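Local coordinates for trehalose-6-phosphate phosphatase (Cryptococcus neoformans, PDB 5DX9), which belongs to the trehalose-phosphatase family of the HAD clan and carries a bound magnesium ion beside a glycan pocket, at residues 165-169 with 170-174; 248-252 with 253-257. All coordinates share one frame; numbering follows the deposited sequence.

Interaction 1: residues 165-169 with 170-174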
ATOM      1  N   SER A 165      17.861 -12.443  16.764  1.00 54.64           N
ATOM      2  CA  SER A 165      19.115 -11.741  17.035  1.00 58.58           C
ATOM      3  C   SER A 165      19.175 -10.300  16.525  1.00 59.06           C
ATOM      4  O   SER A 165      20.036  -9.534  16.952  1.00 62.66           O
ATOM      5  CB  SER A 165      20.293 -12.523  16.443  1.00 61.54           C
ATOM      6  OG  SER A 165      20.418 -12.298  15.049  1.00 59.73           O
ATOM      7  N   LEU A 166      18.280  -9.922  15.619  1.00 52.94           N
ATOM      8  CA  LEU A 166      18.389  -8.601  15.006  1.00 54.10           C
ATOM      9  C   LEU A 166      17.208  -7.679  15.314  1.00 53.61           C
ATOM     10  O   LEU A 166      17.404  -6.527  15.703  1.00 50.83           O
ATOM     11  CB  LEU A 166      18.555  -8.739  13.493  1.00 54.82           C
ATOM     12  CG  LEU A 166      18.930  -7.446  12.769  1.00 55.09           C
ATOM     13  CD1 LEU A 166      20.007  -6.712  13.550  1.00 57.41           C
ATOM     14  CD2 LEU A 166      19.396  -7.735  11.350  1.00 51.13           C
ATOM     15  N   ALA A 167      15.991  -8.185  15.129  1.00 47.51           N
ATOM     16  CA  ALA A 167      14.782  -7.385  15.321  1.00 52.68           C
ATOM     17  C   ALA A 167      14.723  -6.705  16.693  1.00 48.84           C
ATOM     18  O   ALA A 167      14.507  -5.498  16.773  1.00 48.82           O
ATOM     19  CB  ALA A 167      13.542  -8.250  15.112  1.00 51.18           C
ATOM     20  N   PRO A 168      14.923  -7.479  17.773  1.00 53.53           N
ATOM     21  CA  PRO A 168      14.805  -6.961  19.142  1.00 53.21           C
ATOM     22  C   PRO A 168      15.754  -5.810  19.479  1.00 53.12           C
ATOM     23  O   PRO A 168      15.593  -5.202  20.534  1.00 57.33           O
ATOM     24  CB  PRO A 168      15.135  -8.184  20.004  1.00 53.75           C
ATOM     25  CG  PRO A 168      14.781  -9.346  19.154  1.00 52.82           C
ATOM     26  CD  PRO A 168      15.167  -8.934  17.767  1.00 52.78           C
ATOM     27  N   ARG A 169      16.721  -5.513  18.614  1.00 53.62           N
ATOM     28  CA  ARG A 169      17.673  -4.448  18.914  1.00 52.71           C
ATOM     29  C   ARG A 169      17.820  -3.439  17.781  1.00 52.56           C
ATOM     30  O   ARG A 169      18.715  -2.595  17.807  1.00 54.41           O
ATOM     31  CB  ARG A 169      19.041  -5.040  19.267  1.00 58.60           C
ATOM     32  CG  ARG A 169      19.595  -6.042  18.262  1.00 60.92           C
ATOM     33  CD  ARG A 169      20.853  -6.708  18.815  1.00 66.27           C
ATOM     34  NE  ARG A 169      21.350  -7.778  17.953  1.00 65.70           N
ATOM     35  CZ  ARG A 169      22.272  -7.615  17.010  1.00 67.61           C
ATOM     36  NH1 ARG A 169      22.805  -6.419  16.796  1.00 66.78           N
ATOM     37  NH2 ARG A 169      22.663  -8.651  16.276  1.00 62.33           N
ATOM     38  N   ARG A 170      16.936  -3.520  16.795  1.00 49.18           N
ATOM     39  CA  ARG A 170      16.968  -2.585  15.678  1.00 50.76           C
ATOM     40  C   ARG A 170      15.566  -2.076  15.364  1.00 47.04           C
ATOM     41  O   ARG A 170      14.592  -2.811  15.507  1.00 48.00           O
ATOM     42  CB  ARG A 170      17.584  -3.246  14.442  1.00 53.55           C
ATOM     43  CG  ARG A 170      19.014  -3.739  14.638  1.00 56.21           C
ATOM     44  CD  ARG A 170      19.978  -2.588  14.903  1.00 57.00           C
ATOM     45  NE  ARG A 170      21.374  -3.023  14.877  1.00 63.55           N
ATOM     46  CZ  ARG A 170      22.087  -3.339  15.956  1.00 64.82           C
ATOM     47  NH1 ARG A 170      21.543  -3.266  17.164  1.00 61.97           N
ATOM     48  NH2 ARG A 170      23.350  -3.725  15.829  1.00 61.93           N
ATOM     49  N   PRO A 171      15.461  -0.805  14.946  1.00 49.78           N
ATOM     50  CA  PRO A 171      14.181  -0.192  14.578  1.00 46.18           C
ATOM     51  C   PRO A 171      13.676  -0.710  13.238  1.00 46.15           C
ATOM     52  O   PRO A 171      13.500   0.067  12.298  1.00 45.89           O
ATOM     53  CB  PRO A 171      14.519   1.296  14.498  1.00 47.86           C
ATOM     54  CG  PRO A 171      15.950   1.317  14.106  1.00 50.85           C
ATOM     55  CD  PRO A 171      16.580   0.143  14.809  1.00 49.04           C
ATOM     56  N   ILE A 172      13.440  -2.014  13.162  1.00 44.35           N
ATOM     57  CA  ILE A 172      13.005  -2.647  11.924  1.00 46.41           C
ATOM     58  C   ILE A 172      11.739  -3.464  12.125  1.00 46.55           C
ATOM     59  O   ILE A 172      11.397  -3.831  13.248  1.00 47.91           O
ATOM     60  CB  ILE A 172      14.086  -3.586  11.355  1.00 44.83           C
ATOM     61  CG1 ILE A 172      14.256  -4.802  12.269  1.00 45.96           C
ATOM     62  CG2 ILE A 172      15.404  -2.848  11.165  1.00 45.15           C
ATOM     63  CD1 ILE A 172      15.339  -5.769  11.830  1.00 50.19           C
ATOM     64  N   GLU A 173      11.051  -3.748  11.027  1.00 45.39           N
ATOM     65  CA  GLU A 173       9.991  -4.746  11.032  1.00 47.32           C
ATOM     66  C   GLU A 173      10.334  -5.809  10.002  1.00 44.36           C
ATOM     67  O   GLU A 173      10.753  -5.496   8.889  1.00 40.03           O
ATOM     68  CB  GLU A 173       8.622  -4.129  10.732  1.00 41.89           C
ATOM     69  CG  GLU A 173       7.456  -5.102  10.934  1.00 46.07           C
ATOM     70  CD  GLU A 173       7.402  -5.669  12.347  1.00 50.84           C
ATOM     71  OE1 GLU A 173       7.432  -4.876  13.314  1.00 55.06           O
ATOM     72  OE2 GLU A 173       7.338  -6.909  12.497  1.00 56.41           O
ATOM     73  N   VAL A 174      10.162  -7.067  10.384  1.00 44.85           N
ATOM     74  CA  VAL A 174      10.461  -8.176   9.498  1.00 43.48           C
ATOM     75  C   VAL A 174       9.181  -8.709   8.887  1.00 45.20           C
ATOM     76  O   VAL A 174       8.298  -9.198   9.592  1.00 47.10           O
ATOM     77  CB  VAL A 174      11.192  -9.304  10.233  1.00 43.07           C
ATOM     78  CG1 VAL A 174      11.385 -10.502   9.311  1.00 44.19           C
ATOM     79  CG2 VAL A 174      12.524  -8.799  10.761  1.00 45.31           C
TER
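Leu166 and Ala167 meet Arg170 and Ile172 where helix 148-166 ends and the chain turns into strand 172-177. That strand is an edge of the four-stranded antiparallel sheet of the cap, the smaller domain of this HAD-type fold. The turn is closed by the backbone: Arg170 N gives a nearly straight bond to Ala167 O at 3.1 Å. Pro171 follows at the centre of an inverse gamma turn.

The inner side is tight, with Leu166 and Ile172 buried. Leu166 CD1 sits only 3.3 Å from CG of Arg170, and the two side chains cross at about a right angle. Leu166 CG also lies 4.1 Å from Ile172 CD1. The CG1 branch of Ile172 stands between its own backbone N and carbonyl carbon (chi1 68°), and this brings CD1 against the turn, 3.9 Å from Ala167 CA. Glu115, Val116 and Ile119 of helix 112-125 cover Leu166, while Trp112 and Val183 pack on Ile172.

The outer side is polar and faces solvent, with Arg169 exposed and Arg170 partly exposed. The two arginines run side by side in the same direction, with their guanidinium planes close to perpendicular. Arg169 NH1 lies over one face of the Arg170 group, but the closeness of this pair is doubtful in detail. Arg170 NH2 forms a salt bridge with Glu115 of helix 112-125. The Arg170 chain bends at chi2 (-64°) and folds back over the preceding peptide. Arg170 NH1 then reaches Arg169 O at 3.0 Å, with that oxygen almost in the guanidinium plane.

Interaction 2: residues 248-252 with 253-257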
ATOM      1  N   SER A 248       6.503  14.148  10.549  1.00 60.82           N
ATOM      2  CA  SER A 248       7.903  13.739  10.560  1.00 66.16           C
ATOM      3  C   SER A 248       8.696  14.388   9.430  1.00 71.06           C
ATOM      4  O   SER A 248       9.905  14.580   9.546  1.00 75.99           O
ATOM      5  CB  SER A 248       8.013  12.216  10.469  1.00 62.98           C
ATOM      6  OG  SER A 248       7.355  11.723   9.319  1.00 63.97           O
ATOM      7  N   ALA A 249       8.009  14.730   8.343  1.00 71.49           N
ATOM      8  CA  ALA A 249       8.653  15.349   7.186  1.00 75.29           C
ATOM      9  C   ALA A 249       8.874  16.844   7.400  1.00 77.49           C
ATOM     10  O   ALA A 249       9.730  17.457   6.758  1.00 77.67           O
ATOM     11  CB  ALA A 249       7.823  15.112   5.929  1.00 74.60           C
ATOM     12  N   LEU A 250       8.098  17.425   8.309  1.00 76.85           N
ATOM     13  CA  LEU A 250       8.153  18.858   8.566  1.00 75.43           C
ATOM     14  C   LEU A 250       9.136  19.201   9.682  1.00 77.71           C
ATOM     15  O   LEU A 250       9.628  18.318  10.384  1.00 75.61           O
ATOM     16  CB  LEU A 250       6.762  19.381   8.925  1.00 74.12           C
ATOM     17  CG  LEU A 250       5.636  19.056   7.942  1.00 74.17           C
ATOM     18  CD1 LEU A 250       4.295  19.490   8.513  1.00 71.25           C
ATOM     19  CD2 LEU A 250       5.886  19.714   6.591  1.00 75.39           C
ATOM     20  N   GLU A 251       9.424  20.491   9.830  1.00 80.12           N
ATOM     21  CA  GLU A 251      10.197  20.985  10.962  1.00 81.24           C
ATOM     22  C   GLU A 251       9.251  21.320  12.111  1.00 80.42           C
ATOM     23  O   GLU A 251       8.102  21.698  11.881  1.00 77.70           O
ATOM     24  CB  GLU A 251      11.027  22.212  10.570  1.00 80.19           C
ATOM     25  CG  GLU A 251      12.491  21.916  10.249  1.00 81.22           C
ATOM     26  CD  GLU A 251      12.669  21.076   8.996  1.00 84.79           C
ATOM     27  OE1 GLU A 251      11.784  21.120   8.114  1.00 86.19           O
ATOM     28  OE2 GLU A 251      13.696  20.370   8.893  1.00 83.78           O
ATOM     29  N   PRO A 252       9.735  21.183  13.355  1.00 81.37           N
ATOM     30  CA  PRO A 252       8.927  21.368  14.568  1.00 80.34           C
ATOM     31  C   PRO A 252       8.118  22.664  14.566  1.00 81.61           C
ATOM     32  O   PRO A 252       7.026  22.702  15.135  1.00 78.71           O
ATOM     33  CB  PRO A 252       9.974  21.376  15.693  1.00 81.41           C
ATOM     34  CG  PRO A 252      11.307  21.533  15.010  1.00 82.55           C
ATOM     35  CD  PRO A 252      11.143  20.898  13.673  1.00 80.58           C
ATOM     36  N   GLU A 253       8.640  23.708  13.931  1.00 83.36           N
ATOM     37  CA  GLU A 253       7.911  24.967  13.830  1.00 84.19           C
ATOM     38  C   GLU A 253       6.719  24.826  12.889  1.00 81.67           C
ATOM     39  O   GLU A 253       5.624  25.309  13.183  1.00 81.94           O
ATOM     40  CB  GLU A 253       8.832  26.094  13.355  1.00 86.30           C
ATOM     41  CG  GLU A 253       9.812  26.583  14.411  1.00 87.45           C
ATOM     42  CD  GLU A 253       9.120  27.223  15.604  1.00 91.19           C
ATOM     43  OE1 GLU A 253       9.827  27.713  16.512  1.00 86.31           O
ATOM     44  OE2 GLU A 253       7.869  27.241  15.635  1.00 90.26           O
ATOM     45  N   GLU A 254       6.939  24.162  11.759  1.00 81.38           N
ATOM     46  CA  GLU A 254       5.864  23.899  10.810  1.00 80.65           C
ATOM     47  C   GLU A 254       4.790  23.034  11.459  1.00 79.76           C
ATOM     48  O   GLU A 254       3.601  23.343  11.382  1.00 78.10           O
ATOM     49  CB  GLU A 254       6.402  23.217   9.546  1.00 80.35           C
ATOM     50  CG  GLU A 254       7.342  24.081   8.714  1.00 80.21           C
ATOM     51  CD  GLU A 254       7.685  23.451   7.372  1.00 80.72           C
ATOM     52  OE1 GLU A 254       8.385  22.416   7.355  1.00 77.45           O
ATOM     53  OE2 GLU A 254       7.251  23.993   6.334  1.00 80.55           O
ATOM     54  N   VAL A 255       5.224  21.957  12.111  1.00 77.74           N
ATOM     55  CA  VAL A 255       4.317  21.008  12.751  1.00 77.17           C
ATOM     56  C   VAL A 255       3.403  21.680  13.771  1.00 75.39           C
ATOM     57  O   VAL A 255       2.224  21.343  13.882  1.00 71.03           O
ATOM     58  CB  VAL A 255       5.095  19.877  13.455  1.00 75.16           C
ATOM     59  CG1 VAL A 255       4.147  18.993  14.251  1.00 70.91           C
ATOM     60  CG2 VAL A 255       5.880  19.057  12.442  1.00 74.87           C
ATOM     61  N   ALA A 256       3.955  22.636  14.508  1.00 76.01           N
ATOM     62  CA  ALA A 256       3.209  23.324  15.554  1.00 76.77           C
ATOM     63  C   ALA A 256       2.056  24.144  14.982  1.00 76.80           C
ATOM     64  O   ALA A 256       1.143  24.538  15.708  1.00 76.46           O
ATOM     65  CB  ALA A 256       4.143  24.214  16.361  1.00 76.91           C
ATOM     66  N   GLU A 257       2.096  24.392  13.677  1.00 76.84           N
ATOM     67  CA  GLU A 257       1.093  25.232  13.034  1.00 78.66           C
ATOM     68  C   GLU A 257      -0.048  24.405  12.444  1.00 75.67           C
ATOM     69  O   GLU A 257      -1.144  24.919  12.230  1.00 73.79           O
ATOM     70  CB  GLU A 257       1.737  26.089  11.941  1.00 83.39           C
ATOM     71  CG  GLU A 257       0.925  27.320  11.552  1.00 87.96           C
ATOM     72  CD  GLU A 257       0.621  27.387  10.064  1.00 93.10           C
ATOM     73  OE1 GLU A 257       0.318  28.495   9.568  1.00 92.15           O
ATOM     74  OE2 GLU A 257       0.681  26.334   9.391  1.00 88.97           O
TER
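Val255 N gives a bond to Glu251 O at 2.9 Å, nearly straight and in the carbonyl plane. One residue on, Ala256 N bonds to Pro252 O at 3.1 Å, less straight and from above the carbonyl plane. A weak bond lies further out: Glu251 N points at Glu254 OE1 over 3.3 Å. Glu254 CG lies beside its own backbone N (chi1 -66°), which directs the extended chain back toward the N-cap.

Glu251 is the N-cap of the short helix 252-255, and Glu254 is the third residue after it. Their weak bond is thus the side-chain-to-N-cap half of a capping box. Pro252 takes the first helical position, where a proline ring is readily accepted.

The Glu251 and Glu254 side chains run alongside each other, and their OE1 atoms approach to 3.7 Å. The nearby helix start may ease this repulsion between like charges. Beyond the carboxylates, Leu250 and Val255 form a hydrophobic staple, the residue before the N-cap against the fourth after it. Leu250 CB meets Val255 CG2 at 3.6 Å, and Leu250 CD2 lies 3.8 Å from Glu254 OE1.

Both contacts are local, one a turn after a helix and the other the start of one. Their centres are 28 Å apart, and their nearest atoms are about 13 Å apart without touching. Interaction 1 comes first along the chain. It connects two elements of the cap, helix 148-166 and strand 172-177 of the antiparallel sheet. Interaction 2 follows helix 244-247 and lies in the surface connection between the paired strands 238-240 and 261-263. The two share no helix or sheet. Both lie toward the periphery, 22 and 25 Å from the chain centre. The Ile172 side chain is about 14 Å from the bound 6-O-phosphono-alpha-D-glucopyranose, so it does not touch that ligand.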